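Local coordinates for glycosyl hydrolases family 2, sugar binding domain protein (PDB 6D1P), which is a beta-glucuronidase of glycoside hydrolase family 2 from a human gut bacterium, probably hydrolysing O-glycosidic bonds to release glucuronic acid from its conjugates, at residues A[25-31]-A[193-199]. Numbering follows the deposited sequence.
Sequences TDRKQRL and YVNLVYT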
# COMPACT_ATOMS: atom_id res chain seq x y z
N THR A 25 6.67 -38.46 1.26
CA THR A 25 5.94 -39.32 0.34
C THR A 25 6.16 -38.80 -1.07
O THR A 25 6.23 -37.59 -1.30
CB THR A 25 4.43 -39.38 0.63
OG1 THR A 25 3.77 -39.96 -0.51
CG2 THR A 25 3.86 -37.99 0.87
N ASP A 26 6.27 -39.73 -2.01
CA ASP A 26 6.44 -39.36 -3.41
C ASP A 26 5.14 -38.87 -4.03
O ASP A 26 5.13 -38.53 -5.21
CB ASP A 26 7.00 -40.54 -4.20
CG ASP A 26 8.36 -40.97 -3.70
OD1 ASP A 26 8.84 -40.37 -2.71
OD2 ASP A 26 8.96 -41.91 -4.28
N ARG A 27 4.06 -38.82 -3.26
CA ARG A 27 2.72 -38.51 -3.77
C ARG A 27 2.21 -37.21 -3.11
O ARG A 27 1.69 -37.21 -1.99
CB ARG A 27 1.79 -39.74 -3.51
CG ARG A 27 0.36 -39.65 -4.04
CD ARG A 27 -0.62 -39.29 -2.91
NE ARG A 27 -2.02 -39.63 -3.20
CZ ARG A 27 -2.77 -39.02 -4.12
NH1 ARG A 27 -2.28 -38.04 -4.88
NH2 ARG A 27 -4.03 -39.40 -4.29
N LYS A 28 2.36 -36.08 -3.81
CA LYS A 28 1.87 -34.79 -3.32
C LYS A 28 1.44 -33.90 -4.48
O LYS A 28 1.95 -34.04 -5.60
CB LYS A 28 2.93 -34.09 -2.46
CG LYS A 28 4.36 -34.42 -2.83
CD LYS A 28 5.33 -33.90 -1.78
CE LYS A 28 5.12 -34.55 -0.43
NZ LYS A 28 6.16 -34.11 0.57
N GLN A 29 0.50 -32.98 -4.21
CA GLN A 29 -0.06 -32.09 -5.23
C GLN A 29 0.26 -30.63 -4.91
O GLN A 29 -0.03 -30.15 -3.80
CB GLN A 29 -1.58 -32.29 -5.37
CG GLN A 29 -2.20 -31.35 -6.42
CD GLN A 29 -3.73 -31.41 -6.45
OE1 GLN A 29 -4.31 -32.42 -6.05
NE2 GLN A 29 -4.38 -30.33 -6.91
N ARG A 30 0.86 -29.93 -5.87
CA ARG A 30 1.08 -28.50 -5.79
C ARG A 30 -0.24 -27.77 -6.05
O ARG A 30 -0.88 -27.97 -7.09
CB ARG A 30 2.12 -28.05 -6.80
CG ARG A 30 3.51 -28.48 -6.49
CD ARG A 30 4.44 -28.01 -7.55
NE ARG A 30 5.81 -28.35 -7.21
CZ ARG A 30 6.84 -28.23 -8.05
NH1 ARG A 30 6.64 -27.78 -9.29
NH2 ARG A 30 8.06 -28.58 -7.65
N LEU A 31 -0.63 -26.92 -5.11
CA LEU A 31 -1.80 -26.06 -5.23
C LEU A 31 -1.34 -24.74 -5.85
O LEU A 31 -0.93 -23.82 -5.15
CB LEU A 31 -2.44 -25.84 -3.87
CG LEU A 31 -2.68 -27.13 -3.07
CD1 LEU A 31 -3.20 -26.81 -1.71
CD2 LEU A 31 -3.66 -28.03 -3.81
N TYR A 193 6.06 -23.17 -3.05
CA TYR A 193 4.93 -24.04 -3.31
C TYR A 193 4.22 -24.47 -2.03
O TYR A 193 4.86 -24.75 -1.00
CB TYR A 193 5.39 -25.28 -4.08
CG TYR A 193 5.84 -24.96 -5.48
CD1 TYR A 193 4.96 -24.38 -6.40
CD2 TYR A 193 7.14 -25.24 -5.90
CE1 TYR A 193 5.36 -24.08 -7.68
CE2 TYR A 193 7.54 -24.95 -7.18
CZ TYR A 193 6.66 -24.37 -8.07
OH TYR A 193 7.06 -24.06 -9.35
N VAL A 194 2.90 -24.52 -2.12
CA VAL A 194 2.06 -25.16 -1.13
C VAL A 194 1.56 -26.46 -1.73
O VAL A 194 1.16 -26.50 -2.90
CB VAL A 194 0.89 -24.25 -0.71
CG1 VAL A 194 0.07 -24.91 0.38
CG2 VAL A 194 1.42 -22.92 -0.22
N ASN A 195 1.60 -27.54 -0.94
CA ASN A 195 1.25 -28.88 -1.38
C ASN A 195 0.12 -29.44 -0.55
O ASN A 195 0.10 -29.28 0.68
CB ASN A 195 2.46 -29.82 -1.29
CG ASN A 195 3.65 -29.29 -2.03
OD1 ASN A 195 3.54 -28.90 -3.20
ND2 ASN A 195 4.80 -29.24 -1.36
N LEU A 196 -0.83 -30.09 -1.21
CA LEU A 196 -1.81 -30.94 -0.55
C LEU A 196 -1.27 -32.36 -0.48
O LEU A 196 -0.85 -32.92 -1.51
CB LEU A 196 -3.15 -30.90 -1.30
CG LEU A 196 -4.30 -31.69 -0.69
CD1 LEU A 196 -4.66 -31.14 0.68
CD2 LEU A 196 -5.49 -31.65 -1.64
N VAL A 197 -1.24 -32.95 0.71
CA VAL A 197 -0.51 -34.20 0.92
C VAL A 197 -1.33 -35.14 1.79
O VAL A 197 -1.80 -34.76 2.87
CB VAL A 197 0.88 -33.96 1.55
CG1 VAL A 197 1.63 -35.29 1.71
CG2 VAL A 197 1.69 -32.99 0.70
N TYR A 198 -1.49 -36.37 1.32
CA TYR A 198 -2.20 -37.43 2.02
C TYR A 198 -1.23 -38.51 2.47
O TYR A 198 -0.32 -38.89 1.72
CB TYR A 198 -3.26 -38.08 1.13
CG TYR A 198 -4.23 -37.15 0.42
CD1 TYR A 198 -5.18 -36.45 1.12
CD2 TYR A 198 -4.21 -37.03 -0.97
CE1 TYR A 198 -6.09 -35.62 0.48
CE2 TYR A 198 -5.12 -36.20 -1.62
CZ TYR A 198 -6.06 -35.50 -0.88
OH TYR A 198 -6.98 -34.68 -1.50
N THR A 199 -1.42 -39.02 3.68
CA THR A 199 -0.61 -40.10 4.23
C THR A 199 -1.51 -41.05 5.00
O THR A 199 -2.60 -40.67 5.45
CB THR A 199 0.50 -39.60 5.17
OG1 THR A 199 -0.06 -38.77 6.19
CG2 THR A 199 1.53 -38.81 4.40
O HOH W 1 -0.50 -36.95 -0.85
O HOH W 2 6.20 -28.82 -4.78
O HOH W 3 1.82 -23.40 -4.43
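R30 reaches from the edge strand 28-30 to lay its guanidinium flat on the ring of Y193, and arginine suits the place because its apolar chain and its flat charged end find different uses. CB passes N195 OD1 at 4.0 Å, and CG comes closer, 3.3 Å from the same oxygen. With chi1 at -71°, CG stands beside the backbone N, and the chain then runs extended to NE, bringing CD over the Y193 ring in a CH-pi contact. NE and N195 OD1 share a water lying in the guanidinium plane, though its spacing to NE is short; N195 ND2 donates to E112, so asparagine serves both water and carboxylate. CZ sits 3.5 Å from Y193 CE2, the planes only 8° apart, an offset cation-pi stack. At the tip, NH2 makes a salt bridge to E343, whose backbone N also binds Y193 OH; tyrosine thus supplies both a flat face and a hydroxyl anchor. A leucine in place of Y193 would probably cost the guanidinium its flat support and leave E343 N without the hydroxyl.

Beneath these side chains the strands pair antiparallel. Q29 N donates to L196 O at 3.0 Å, L196 N returns a bond to Q29 O, and L31 N donates to V194 O at 2.9 Å. Leucine suits the buried position 31, its CD2 meeting L196 CB at 3.8 Å. Past the last direct bond, a water accepts from V194 N and donates to L31 O. The arginine's charge is thus probably balanced by E343 while tyrosine holds its plane, a polar link from the sugar-binding domain's sheet to helix 343-356 of the TIM-barrel domain.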